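Local coordinates for protein pilin (Streptococcus pyogenes serotype M1, PDB 3GLD) that forms the covalently cross-linked shaft of the bacterial pilus, which is required for adhesion to host cells, bacterial aggregation and biofilm formation, at residues D158-T163 / D281-I286; M198-T203 / K231-P236; T184-Q189 / D240-E245; S194-I199 / E213-Q218; D26-N31 / K154-S159. The protein carries 2 engineered substitutions. One frame throughout, in Å; residues are numbered along the deposited sequence.

Interaction 1: residues D158-T163 / D281-I286; sequences DSTTLT and DKDMTI
Thr-161 OG1 meets the flat carboxylate of Asp-283 from above, 67° out of its plane, and gives Asp-283 OD1 a short hydrogen bond of 2.5 Å. The hydroxyl is set for this by a chi1 of 61°, which puts it between the backbone N and carbonyl carbon of Thr-161. Thr-161 N adds a weak, bent bond to the same oxygen. A second pair of flat groups, the carboxylates of Asp-158 and Asp-281, stands with its planes 78° apart. There Asp-158 OD2 meets Asp-281 CB at 4.0 Å. Further on the segments pair as parallel strands. Met-284 N bonds to Thr-161 O at 3.0 Å, Thr-163 N to Met-284 O, and Ile-286 N to Thr-163 O. A water joins Thr-161 OG1, Thr-163 OG1 and Met-284 O. On the apolar face Leu-162 and Met-284 lie side by side, with Leu-162 CD1 3.6 Å from Met-284 CG. Leu-162 CD1 also reaches Ile-286 CD1 at 3.8 Å, and Tyr-241 packs on all three side chains. Strands 151-169 and 284-291 also carry Lys-166 and Asn-290, the isopeptide pair of this domain. The hydroxyl and the weak amide bond would probably spread the charge of Asp-283 and fix the chain where strand 284-291 begins.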
# COMPACT_ATOMS: atom_id res chain seq x y z
N ASP A 158 2.42 -1.28 4.00
CA ASP A 158 3.73 -1.60 4.60
C ASP A 158 4.70 -2.03 3.48
O ASP A 158 4.28 -2.38 2.37
CB ASP A 158 3.58 -2.69 5.68
CG ASP A 158 4.80 -2.78 6.63
OD1 ASP A 158 5.78 -2.01 6.48
OD2 ASP A 158 4.78 -3.64 7.53
N SER A 159 5.99 -1.95 3.75
CA SER A 159 7.00 -2.44 2.81
C SER A 159 8.16 -2.92 3.65
O SER A 159 8.08 -2.88 4.86
CB SER A 159 7.39 -1.37 1.80
OG SER A 159 7.79 -0.19 2.45
N THR A 160 9.22 -3.41 3.03
CA THR A 160 10.27 -4.04 3.82
C THR A 160 11.68 -3.63 3.36
O THR A 160 11.82 -2.71 2.55
CB THR A 160 10.07 -5.58 3.84
OG1 THR A 160 10.95 -6.18 4.80
CG2 THR A 160 10.28 -6.20 2.44
N THR A 161 12.71 -4.25 3.94
CA THR A 161 14.08 -4.00 3.49
C THR A 161 14.76 -5.31 3.23
O THR A 161 14.41 -6.33 3.85
CB THR A 161 14.92 -3.25 4.54
OG1 THR A 161 14.98 -4.04 5.74
CG2 THR A 161 14.30 -1.87 4.85
N LEU A 162 15.72 -5.28 2.29
CA LEU A 162 16.67 -6.36 2.10
C LEU A 162 18.11 -5.84 2.29
O LEU A 162 18.57 -4.91 1.61
CB LEU A 162 16.50 -7.00 0.72
CG LEU A 162 17.63 -7.94 0.28
CD1 LEU A 162 17.69 -9.12 1.19
CD2 LEU A 162 17.43 -8.38 -1.16
N THR A 163 18.81 -6.43 3.27
CA THR A 163 20.21 -6.10 3.55
C THR A 163 21.09 -7.26 3.07
O THR A 163 20.81 -8.42 3.36
CB THR A 163 20.40 -5.84 5.06
OG1 THR A 163 19.55 -4.77 5.44
CG2 THR A 163 21.87 -5.46 5.45
N ASP A 281 6.64 -8.93 5.12
CA ASP A 281 6.69 -7.70 5.89
C ASP A 281 7.88 -7.65 6.86
O ASP A 281 8.12 -6.62 7.49
CB ASP A 281 5.36 -7.47 6.62
CG ASP A 281 5.07 -8.53 7.67
OD1 ASP A 281 5.58 -9.67 7.58
OD2 ASP A 281 4.30 -8.22 8.59
N LYS A 282 8.62 -8.74 6.97
CA LYS A 282 9.78 -8.81 7.86
C LYS A 282 11.07 -8.41 7.13
O LYS A 282 11.33 -8.87 6.01
CB LYS A 282 9.94 -10.25 8.37
CG LYS A 282 8.71 -10.80 9.11
CD LYS A 282 8.54 -10.13 10.47
CE LYS A 282 7.41 -10.78 11.28
NZ LYS A 282 6.09 -10.59 10.65
N ASP A 283 11.89 -7.59 7.78
CA ASP A 283 13.19 -7.16 7.25
C ASP A 283 14.06 -8.41 7.04
O ASP A 283 14.11 -9.30 7.89
CB ASP A 283 13.88 -6.22 8.24
CG ASP A 283 13.30 -4.82 8.23
OD1 ASP A 283 12.88 -4.31 7.16
OD2 ASP A 283 13.35 -4.16 9.31
N MET A 284 14.71 -8.49 5.88
CA MET A 284 15.51 -9.66 5.54
C MET A 284 16.98 -9.33 5.58
O MET A 284 17.40 -8.34 5.00
CB MET A 284 15.14 -10.16 4.14
CG MET A 284 16.07 -11.27 3.59
SD MET A 284 16.03 -12.78 4.57
CE MET A 284 14.62 -13.63 3.82
N THR A 285 17.80 -10.19 6.22
CA THR A 285 19.25 -10.02 6.16
C THR A 285 19.91 -11.27 5.61
O THR A 285 19.72 -12.36 6.13
CB THR A 285 19.85 -9.66 7.52
OG1 THR A 285 19.24 -8.48 7.99
CG2 THR A 285 21.36 -9.40 7.41
N ILE A 286 20.69 -11.09 4.54
CA ILE A 286 21.37 -12.17 3.86
C ILE A 286 22.87 -11.89 3.88
O ILE A 286 23.33 -10.87 3.37
CB ILE A 286 20.90 -12.32 2.40
CG1 ILE A 286 19.36 -12.47 2.36
CG2 ILE A 286 21.61 -13.49 1.73
CD1 ILE A 286 18.79 -12.73 1.00
O HOH W 1 10.01 -4.54 7.44
O HOH W 2 17.07 -5.65 6.11

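Interaction 2: residues M198-T203 / K231-P236; sequences MIEKTT and KVTNLP
Ile-199 faces Val-232 and Glu-200 faces Lys-231 in a short antiparallel pairing of strands 196-202 and 229-236. The pairing belongs to the C-terminal all-beta domain and stops where the second strand turns a corner at Thr-233 and Asn-234. The tight part is the inner face. Ile-199 CG1 packs on Val-232 CG2 at 3.8 Å, and Leu-183 of strand 179-185 covers both side chains from the facing sheet. Glu-200 and Lys-231 exchange two backbone bonds, of which Lys-231 N to Glu-200 O is the more bent. Thr-233 N closes the row on Met-198 O at 2.9 Å. The other face is looser and wetter. The extended Glu-200 side chain crosses Thr-233 at about a right angle, with Glu-200 CD 3.9 Å from Thr-233 CG2. Its OE2 is held by Gln-211, and a water links that oxygen to Thr-233 OG1. The amine of Lys-231 makes no salt bridge here, since its NZ lies 5.5 Å from Glu-200 OE1. At the corner Asn-234 stands in for a backbone carbonyl. With chi1 at 63° the amide is placed beside Met-198, whose CG lies 3.8 Å from Asn-234 ND2, while ND2 itself bonds to Asn-31 O in the N-terminal domain. Asn-234 OD1 accepts Met-198 N at 2.8 Å in a nearly straight bond of 167°.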
# COMPACT_ATOMS: atom_id res chain seq x y z
N MET A 198 15.11 1.92 -4.13
CA MET A 198 16.25 2.64 -3.61
C MET A 198 17.20 1.67 -2.91
O MET A 198 16.77 0.81 -2.13
CB MET A 198 15.81 3.69 -2.61
CG MET A 198 14.86 4.72 -3.21
SD MET A 198 14.06 5.71 -1.94
CE MET A 198 15.35 6.84 -1.43
N ILE A 199 18.49 1.84 -3.19
CA ILE A 199 19.54 1.02 -2.60
C ILE A 199 20.59 1.91 -1.94
O ILE A 199 21.04 2.89 -2.55
CB ILE A 199 20.16 0.10 -3.67
CG1 ILE A 199 19.11 -0.94 -4.09
CG2 ILE A 199 21.44 -0.62 -3.12
CD1 ILE A 199 19.55 -1.90 -5.14
N GLU A 200 20.96 1.58 -0.70
CA GLU A 200 22.01 2.27 0.03
C GLU A 200 23.17 1.31 0.26
O GLU A 200 22.94 0.23 0.77
CB GLU A 200 21.53 2.75 1.41
CG GLU A 200 20.57 3.93 1.40
CD GLU A 200 20.19 4.40 2.82
OE1 GLU A 200 20.66 3.79 3.82
OE2 GLU A 200 19.42 5.38 2.93
N LYS A 201 24.39 1.71 -0.11
CA LYS A 201 25.59 0.92 0.13
C LYS A 201 26.39 1.56 1.25
O LYS A 201 26.69 2.76 1.20
CB LYS A 201 26.46 0.78 -1.14
CG LYS A 201 27.76 0.01 -0.89
CD LYS A 201 28.51 -0.35 -2.18
CE LYS A 201 29.93 -0.76 -1.85
NZ LYS A 201 30.69 -1.31 -3.00
N THR A 202 26.73 0.75 2.26
CA THR A 202 27.52 1.20 3.42
C THR A 202 28.91 0.56 3.40
O THR A 202 29.05 -0.64 3.20
CB THR A 202 26.78 0.86 4.73
OG1 THR A 202 25.48 1.46 4.70
CG2 THR A 202 27.54 1.37 5.97
N THR A 203 29.93 1.41 3.57
CA THR A 203 31.32 0.99 3.63
C THR A 203 31.86 1.36 4.99
O THR A 203 31.34 2.24 5.67
CB THR A 203 32.18 1.67 2.53
OG1 THR A 203 32.14 3.10 2.69
CG2 THR A 203 31.66 1.31 1.14
N LYS A 231 21.52 -2.21 1.14
CA LYS A 231 20.19 -2.33 1.71
C LYS A 231 19.21 -1.71 0.71
O LYS A 231 19.30 -0.51 0.39
CB LYS A 231 20.11 -1.61 3.06
CG LYS A 231 18.80 -1.92 3.84
CD LYS A 231 18.49 -0.91 4.91
CE LYS A 231 19.52 -0.89 6.00
NZ LYS A 231 19.02 -0.17 7.22
N VAL A 232 18.30 -2.54 0.20
CA VAL A 232 17.17 -2.07 -0.57
C VAL A 232 16.20 -1.51 0.49
O VAL A 232 15.65 -2.25 1.31
CB VAL A 232 16.54 -3.24 -1.35
CG1 VAL A 232 15.35 -2.76 -2.22
CG2 VAL A 232 17.58 -3.90 -2.23
N THR A 233 16.07 -0.19 0.53
CA THR A 233 15.36 0.46 1.64
C THR A 233 13.83 0.55 1.48
O THR A 233 13.13 0.81 2.46
CB THR A 233 15.89 1.88 1.92
OG1 THR A 233 15.64 2.72 0.77
CG2 THR A 233 17.36 1.84 2.19
N ASN A 234 13.33 0.34 0.27
CA ASN A 234 11.87 0.37 0.02
C ASN A 234 11.40 -0.82 -0.82
O ASN A 234 10.65 -0.67 -1.77
CB ASN A 234 11.44 1.71 -0.61
CG ASN A 234 12.06 1.97 -1.97
OD1 ASN A 234 13.03 1.33 -2.36
ND2 ASN A 234 11.49 2.94 -2.71
N LEU A 235 11.89 -2.02 -0.50
CA LEU A 235 11.46 -3.23 -1.19
C LEU A 235 9.98 -3.50 -0.90
O LEU A 235 9.59 -3.62 0.25
CB LEU A 235 12.29 -4.43 -0.71
CG LEU A 235 12.02 -5.79 -1.36
CD1 LEU A 235 12.37 -5.77 -2.82
CD2 LEU A 235 12.82 -6.87 -0.64
N PRO A 236 9.14 -3.58 -1.95
CA PRO A 236 7.76 -3.89 -1.61
C PRO A 236 7.55 -5.32 -1.10
O PRO A 236 8.32 -6.24 -1.44
CB PRO A 236 6.99 -3.66 -2.92
CG PRO A 236 7.93 -2.89 -3.82
CD PRO A 236 9.31 -3.27 -3.38
O HOH W 3 17.48 4.71 0.48

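Interaction 3: residues T184-Q189 / D240-E245; sequences TLKANQ and DYVVTE
Thr-184 and Val-242 form an antiparallel hydrogen-bonded pair, and the backbone bonds come first in this contact. Thr-184 N gives to Val-242 O at 3.1 Å, and Val-242 N returns a bond to Thr-184 O. Lys-186 N bonds to Asp-240 O at 3.0 Å, although strand 179-185 is already giving way to loop there. Between these bonds Leu-185 and Tyr-241 form a non-hydrogen-bonded pair.

The apolar contacts lie on the face of Leu-185 and Tyr-241. Leu-185 CD2 touches Tyr-241 CB at 3.7 Å. Tyr-241 CG sits between its backbone N and carbonyl carbon (chi1 66°), and the ring lies in the core against Leu-162, Met-284 and Ile-286. The other face carries the long chain of Lys-186. A bend at chi2 (72°) folds it back along the neighbouring strand. Its CD then lies 3.4 Å from Asp-240 O, and its NZ is 3.5 Å from Val-242 CG2. The amine finds its polar partner in Gln-276 OE1, whereas Asp-240 OD1 is held by Thr-278.

Water forms the third group. One molecule joins Thr-184 OG1 to Val-242 O. Another donates to Lys-186 O at 2.6 Å and accepts from Asp-240 N, so it bridges the strands where they part.

Strand 240-245 ends at Glu-245, which autocatalyses the Lys-166 to Asn-290 isopeptide bond and hydrogen-bonds Lys-166 NZ. The backbone bonds tie this strand to its neighbour, while the Val-242 CG2 methyl lies against the Lys-186 amine, which hydrogen-bonds to Gln-276 OE1.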
# COMPACT_ATOMS: atom_id res chain seq x y z
N THR A 184 18.47 -9.39 -8.60
CA THR A 184 17.34 -9.26 -9.52
C THR A 184 16.04 -9.34 -8.74
O THR A 184 15.79 -10.32 -8.05
CB THR A 184 17.36 -10.34 -10.60
OG1 THR A 184 18.66 -10.38 -11.18
CG2 THR A 184 16.32 -10.04 -11.69
N LEU A 185 15.26 -8.27 -8.81
CA LEU A 185 13.88 -8.24 -8.35
C LEU A 185 12.95 -8.50 -9.55
O LEU A 185 13.17 -7.96 -10.64
CB LEU A 185 13.59 -6.89 -7.71
CG LEU A 185 14.65 -6.30 -6.77
CD1 LEU A 185 14.37 -4.85 -6.55
CD2 LEU A 185 14.71 -7.02 -5.45
N LYS A 186 11.93 -9.34 -9.34
CA LYS A 186 11.05 -9.78 -10.42
C LYS A 186 9.73 -9.02 -10.41
O LYS A 186 9.13 -8.81 -9.36
CB LYS A 186 10.77 -11.28 -10.33
CG LYS A 186 11.98 -12.18 -10.62
CD LYS A 186 13.00 -12.16 -9.49
CE LYS A 186 14.33 -12.73 -9.94
NZ LYS A 186 14.19 -14.16 -10.36
N ALA A 187 9.28 -8.63 -11.60
CA ALA A 187 7.99 -7.96 -11.75
C ALA A 187 6.83 -8.87 -11.35
O ALA A 187 6.92 -10.09 -11.46
CB ALA A 187 7.81 -7.47 -13.21
N ASN A 188 5.76 -8.26 -10.87
CA ASN A 188 4.47 -8.94 -10.72
C ASN A 188 3.36 -7.96 -11.09
O ASN A 188 3.65 -6.84 -11.51
CB ASN A 188 4.29 -9.54 -9.31
CG ASN A 188 4.45 -8.52 -8.21
OD1 ASN A 188 4.02 -7.38 -8.33
ND2 ASN A 188 5.09 -8.94 -7.11
N GLN A 189 2.10 -8.36 -10.92
CA GLN A 189 0.97 -7.49 -11.26
C GLN A 189 0.96 -6.17 -10.46
O GLN A 189 0.50 -5.16 -10.96
CB GLN A 189 -0.35 -8.23 -11.07
CG GLN A 189 -0.65 -8.55 -9.61
CD GLN A 189 -1.94 -9.31 -9.46
OE1 GLN A 189 -1.95 -10.54 -9.46
NE2 GLN A 189 -3.05 -8.58 -9.33
N ASP A 240 9.35 -11.27 -5.58
CA ASP A 240 10.38 -12.31 -5.67
C ASP A 240 11.73 -11.71 -5.98
O ASP A 240 11.82 -10.69 -6.68
CB ASP A 240 10.03 -13.36 -6.72
CG ASP A 240 8.79 -14.13 -6.37
OD1 ASP A 240 8.21 -13.88 -5.30
OD2 ASP A 240 8.38 -14.99 -7.17
N TYR A 241 12.78 -12.34 -5.48
CA TYR A 241 14.13 -11.88 -5.78
C TYR A 241 15.16 -13.00 -5.62
O TYR A 241 14.92 -14.00 -4.96
CB TYR A 241 14.49 -10.64 -4.95
CG TYR A 241 14.60 -10.90 -3.47
CD1 TYR A 241 15.80 -11.34 -2.90
CD2 TYR A 241 13.49 -10.71 -2.62
CE1 TYR A 241 15.90 -11.60 -1.54
CE2 TYR A 241 13.57 -10.97 -1.28
CZ TYR A 241 14.78 -11.40 -0.73
OH TYR A 241 14.87 -11.64 0.61
N VAL A 242 16.32 -12.79 -6.25
CA VAL A 242 17.47 -13.65 -6.12
C VAL A 242 18.68 -12.75 -5.93
O VAL A 242 18.83 -11.73 -6.62
CB VAL A 242 17.71 -14.50 -7.40
CG1 VAL A 242 18.83 -15.53 -7.16
CG2 VAL A 242 16.44 -15.23 -7.84
N VAL A 243 19.53 -13.13 -4.97
CA VAL A 243 20.85 -12.51 -4.82
C VAL A 243 21.93 -13.55 -5.06
O VAL A 243 21.90 -14.63 -4.49
CB VAL A 243 21.08 -11.94 -3.40
CG1 VAL A 243 22.36 -11.10 -3.37
CG2 VAL A 243 19.86 -11.11 -2.93
N THR A 244 22.90 -13.22 -5.91
CA THR A 244 24.00 -14.13 -6.17
C THR A 244 25.34 -13.40 -6.15
O THR A 244 25.47 -12.29 -6.67
CB THR A 244 23.87 -14.81 -7.54
OG1 THR A 244 24.25 -13.87 -8.55
CG2 THR A 244 22.48 -15.28 -7.83
N GLU A 245 26.33 -14.04 -5.56
CA GLU A 245 27.72 -13.59 -5.66
C GLU A 245 28.41 -14.33 -6.81
O GLU A 245 28.08 -15.48 -7.07
CB GLU A 245 28.41 -13.92 -4.34
CG GLU A 245 29.87 -13.52 -4.22
CD GLU A 245 30.48 -13.95 -2.89
OE1 GLU A 245 30.02 -13.51 -1.82
OE2 GLU A 245 31.44 -14.73 -2.91
O HOH W 4 20.26 -12.00 -9.39
O HOH W 5 7.77 -10.51 -7.93

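Interaction 4: residues S194-I199 / E213-Q218; sequences SEKVMI and EASIDQ
Lys-196 NZ holds two oxygens at once. It donates to Ser-215 OG across the contact at 3.0 Å and to Ser-194 O within its own segment at 3.3 Å. The second bond lies in the carbonyl plane. Bends at chi2 and chi4 (-74° and -88°) curl the lysine round so that its CD also rests 3.4 Å from Ser-215 OG. The Glu-213 side chain crosses that of Lys-196 at about a right angle, and its OE1 comes near only the lysine methylenes CG and CD. Val-197 and Ala-214 exchange backbone bonds, with Val-197 N to Ala-214 O the shorter at 2.8 Å. These bonds belong to the beta hairpin of strands 196-202 and 210-215, close to its open end, where the strands run 147° apart. The hairpin lies at one side of the large mixed sheet of the C-terminal domain. The hairpin face with Val-197, Ile-199 and Ala-214 is apolar. Ala-214 CB takes Ile-199 CD1 at 3.5 Å and Val-197 CG2 at 3.9 Å, and Tyr-220 packs on Ile-199 and Ala-214. Past Ser-215 the chain makes a type II beta turn, with Gln-218 N bonded to Ser-215 O. Ile-216 N still reaches Glu-195 O in a nearly straight bond, and Ile-216 CD1 lies 3.7 Å from Glu-195 CB. Ile-216 O takes Ser-194 N at 2.9 Å and a water as well.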
# COMPACT_ATOMS: atom_id res chain seq x y z
N SER A 194 10.78 -2.15 -14.62
CA SER A 194 11.36 -0.81 -14.74
C SER A 194 11.03 0.16 -13.62
O SER A 194 11.68 1.21 -13.53
CB SER A 194 11.06 -0.17 -16.11
OG SER A 194 12.00 -0.64 -17.06
N GLU A 195 10.05 -0.16 -12.76
CA GLU A 195 9.88 0.55 -11.49
C GLU A 195 11.21 0.55 -10.73
O GLU A 195 11.91 -0.43 -10.77
CB GLU A 195 8.80 -0.11 -10.63
CG GLU A 195 7.38 0.25 -11.05
CD GLU A 195 7.09 1.74 -10.86
OE1 GLU A 195 7.11 2.21 -9.70
OE2 GLU A 195 6.85 2.43 -11.89
N LYS A 196 11.53 1.64 -10.06
CA LYS A 196 12.80 1.77 -9.32
C LYS A 196 12.64 1.52 -7.83
O LYS A 196 11.64 1.93 -7.23
CB LYS A 196 13.41 3.18 -9.50
CG LYS A 196 13.67 3.63 -10.96
CD LYS A 196 14.85 2.97 -11.59
CE LYS A 196 15.16 3.57 -12.98
NZ LYS A 196 14.41 2.89 -14.09
N VAL A 197 13.65 0.87 -7.24
CA VAL A 197 13.78 0.79 -5.79
C VAL A 197 15.11 1.39 -5.34
O VAL A 197 16.11 1.36 -6.10
CB VAL A 197 13.66 -0.67 -5.24
CG1 VAL A 197 12.34 -1.30 -5.67
CG2 VAL A 197 14.84 -1.52 -5.65
N MET A 198 15.11 1.92 -4.13
CA MET A 198 16.25 2.64 -3.61
C MET A 198 17.20 1.67 -2.91
O MET A 198 16.77 0.81 -2.13
CB MET A 198 15.81 3.69 -2.61
CG MET A 198 14.86 4.72 -3.21
SD MET A 198 14.06 5.71 -1.94
CE MET A 198 15.35 6.84 -1.43
N ILE A 199 18.49 1.84 -3.19
CA ILE A 199 19.54 1.02 -2.60
C ILE A 199 20.59 1.91 -1.94
O ILE A 199 21.04 2.89 -2.55
CB ILE A 199 20.16 0.10 -3.67
CG1 ILE A 199 19.11 -0.94 -4.09
CG2 ILE A 199 21.44 -0.62 -3.12
CD1 ILE A 199 19.55 -1.90 -5.14
N GLU A 213 19.83 3.25 -7.48
CA GLU A 213 18.52 2.67 -7.72
C GLU A 213 18.67 1.39 -8.52
O GLU A 213 19.60 1.26 -9.32
CB GLU A 213 17.61 3.66 -8.47
CG GLU A 213 17.28 4.94 -7.68
CD GLU A 213 16.58 6.03 -8.53
OE1 GLU A 213 16.78 6.08 -9.76
OE2 GLU A 213 15.83 6.85 -7.94
N ALA A 214 17.78 0.44 -8.28
CA ALA A 214 17.68 -0.78 -9.06
C ALA A 214 16.33 -0.77 -9.77
O ALA A 214 15.35 -0.24 -9.24
CB ALA A 214 17.77 -1.99 -8.18
N SER A 215 16.29 -1.35 -10.96
CA SER A 215 15.06 -1.47 -11.74
C SER A 215 14.53 -2.88 -11.62
O SER A 215 15.28 -3.84 -11.75
CB SER A 215 15.32 -1.18 -13.21
OG SER A 215 15.58 0.20 -13.42
N ILE A 216 13.23 -3.00 -11.37
CA ILE A 216 12.56 -4.28 -11.33
C ILE A 216 12.72 -4.97 -12.70
O ILE A 216 12.56 -4.33 -13.75
CB ILE A 216 11.06 -4.13 -10.91
CG1 ILE A 216 10.96 -3.54 -9.50
CG2 ILE A 216 10.33 -5.47 -10.97
CD1 ILE A 216 9.50 -3.33 -8.99
N ASP A 217 13.11 -6.24 -12.67
CA ASP A 217 13.29 -7.06 -13.87
C ASP A 217 14.63 -6.81 -14.59
O ASP A 217 14.85 -7.34 -15.67
CB ASP A 217 12.11 -6.90 -14.84
CG ASP A 217 11.13 -8.05 -14.76
OD1 ASP A 217 11.12 -8.79 -13.75
OD2 ASP A 217 10.35 -8.21 -15.73
N GLN A 218 15.49 -6.00 -13.98
CA GLN A 218 16.82 -5.68 -14.50
C GLN A 218 17.90 -6.02 -13.45
O GLN A 218 17.90 -5.44 -12.36
CB GLN A 218 16.89 -4.20 -14.88
CG GLN A 218 18.19 -3.77 -15.56
CD GLN A 218 18.11 -2.36 -16.14
OE1 GLN A 218 17.09 -1.97 -16.70
NE2 GLN A 218 19.19 -1.60 -16.00
O HOH W 6 13.62 -3.43 -16.41

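Interaction 5: residues D26-N31 / K154-S159; sequences DLVNSN and KNSLDS
Water takes over from the backbone where Asn-29 moves away from Ser-159, their CA atoms 6.8 Å apart. One molecule accepts from Asn-29 N, donates to Leu-157 O and bonds to Ser-159 OG. A second accepts from Asn-29 ND2 and also bonds to Ser-159 OG. The chi1 of 54° at Ser-159 points its hydroxyl to both waters. Asn-29 OD1 accepts the backbone N of Asn-31, two residues on, at 2.8 Å, an Asx turn; the donor sits above the carbonyl plane. Before this the segments pair as parallel strands. Asp-26 N bonds to Asn-155 O, Leu-157 N to Asp-26 O at 2.7 Å, and Val-28 N to Leu-157 O at 3.0 Å. On the inner face Leu-27 CD2 and Leu-157 CD2 meet at 3.8 Å, their side chains at a slant. On the outer face Asp-26 OD1 lies 3.4 Å from Lys-154 CD, and its salt bridge to Lys-154 NZ is long at 3.8 Å. Val-28 sets its CB and CG1 against Asp-158 OD1. The Asn-155 side chain points away from segment 26-31 and touches Lys-23, its curated isopeptide partner, and its OD1 accepts from Asp-116 N. It still carries both OD1 and ND2, and nearby Ala-104 is an engineered residue at the autocatalytic site, so the bond has probably not formed here. The arrangement is that of the first and last strands of a pilin isopeptide domain, paired side by side around the cross-link site.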
# COMPACT_ATOMS: atom_id res chain seq x y z
N ASP A 26 -2.06 5.30 3.69
CA ASP A 26 -0.98 5.68 4.59
C ASP A 26 0.23 4.79 4.28
O ASP A 26 0.07 3.59 4.12
CB ASP A 26 -1.42 5.47 6.04
CG ASP A 26 -1.18 6.69 6.90
OD1 ASP A 26 -1.67 7.79 6.55
OD2 ASP A 26 -0.49 6.56 7.93
N LEU A 27 1.42 5.38 4.20
CA LEU A 27 2.65 4.64 3.91
C LEU A 27 3.56 4.52 5.14
O LEU A 27 3.97 5.53 5.72
CB LEU A 27 3.41 5.29 2.75
CG LEU A 27 2.60 5.82 1.54
CD1 LEU A 27 3.50 6.63 0.61
CD2 LEU A 27 1.95 4.67 0.78
N VAL A 28 3.88 3.29 5.53
CA VAL A 28 4.87 3.07 6.60
C VAL A 28 6.23 3.67 6.23
O VAL A 28 6.88 4.33 7.06
CB VAL A 28 5.00 1.57 6.95
CG1 VAL A 28 6.08 1.35 8.03
CG2 VAL A 28 3.65 1.04 7.45
N ASN A 29 6.63 3.47 4.97
CA ASN A 29 7.82 4.09 4.42
C ASN A 29 7.41 5.12 3.37
O ASN A 29 6.85 4.75 2.35
CB ASN A 29 8.68 3.00 3.76
CG ASN A 29 9.96 3.54 3.12
OD1 ASN A 29 10.07 4.72 2.79
ND2 ASN A 29 10.95 2.64 2.95
N SER A 30 7.72 6.40 3.59
CA SER A 30 7.27 7.47 2.68
C SER A 30 7.74 7.30 1.24
O SER A 30 7.12 7.82 0.30
CB SER A 30 7.69 8.84 3.22
OG SER A 30 9.09 8.85 3.45
N ASN A 31 8.81 6.54 1.05
CA ASN A 31 9.34 6.28 -0.28
C ASN A 31 8.75 5.03 -0.92
O ASN A 31 9.24 4.56 -1.94
CB ASN A 31 10.87 6.15 -0.22
CG ASN A 31 11.56 7.45 0.14
OD1 ASN A 31 11.30 8.49 -0.46
ND2 ASN A 31 12.45 7.40 1.13
N LYS A 154 -8.86 4.66 5.31
CA LYS A 154 -7.40 4.80 5.29
C LYS A 154 -6.75 3.44 5.48
O LYS A 154 -6.65 2.96 6.61
CB LYS A 154 -6.93 5.79 6.37
CG LYS A 154 -5.43 6.15 6.29
CD LYS A 154 -5.05 7.42 7.08
CE LYS A 154 -4.99 7.16 8.59
NZ LYS A 154 -4.26 8.24 9.33
N ASN A 155 -6.37 2.79 4.38
CA ASN A 155 -5.56 1.58 4.47
C ASN A 155 -4.08 1.94 4.68
O ASN A 155 -3.66 3.07 4.37
CB ASN A 155 -5.72 0.73 3.21
CG ASN A 155 -7.10 0.13 3.08
OD1 ASN A 155 -7.90 0.10 4.04
ND2 ASN A 155 -7.40 -0.37 1.88
N SER A 156 -3.31 1.00 5.22
CA SER A 156 -1.86 1.22 5.43
C SER A 156 -1.04 0.30 4.53
O SER A 156 -1.27 -0.91 4.49
CB SER A 156 -1.45 1.03 6.90
OG SER A 156 -0.11 1.48 7.10
N LEU A 157 -0.13 0.89 3.78
CA LEU A 157 0.78 0.12 2.94
C LEU A 157 2.11 -0.05 3.66
O LEU A 157 2.82 0.93 3.93
CB LEU A 157 0.99 0.81 1.59
CG LEU A 157 1.99 0.15 0.65
CD1 LEU A 157 1.49 -1.20 0.13
CD2 LEU A 157 2.31 1.12 -0.50
N ASP A 158 2.42 -1.28 4.00
CA ASP A 158 3.73 -1.60 4.60
C ASP A 158 4.70 -2.03 3.48
O ASP A 158 4.28 -2.38 2.37
CB ASP A 158 3.58 -2.69 5.68
CG ASP A 158 4.80 -2.78 6.63
OD1 ASP A 158 5.78 -2.01 6.48
OD2 ASP A 158 4.78 -3.64 7.53
N SER A 159 5.99 -1.95 3.75
CA SER A 159 7.00 -2.44 2.81
C SER A 159 8.16 -2.92 3.65
O SER A 159 8.08 -2.88 4.86
CB SER A 159 7.39 -1.37 1.80
OG SER A 159 7.79 -0.19 2.45
O HOH W 7 5.56 1.48 3.37
O HOH W 8 10.37 -0.20 3.62

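From the N terminus, interaction 5 comes first: residues 26-31 pair with 154-159 and close a loop that spans most of the N-terminal domain. The same strand, 151-169, runs on into the C-terminal domain, and interaction 1 starts where interaction 5 ends, the two sharing Asp-158 and Ser-159. Interaction 1 closes only at 281-286, so the other three lie within its loop. Interaction 3 (184-189 with 240-245) encloses interactions 2 and 4, which share Met-198 and Ile-199 and join strand 196-202 to a neighbour on each side. Interaction 3 belongs to the facing four-stranded sheet. Asn-31 meets Asn-234 and Met-198 where the two domains touch.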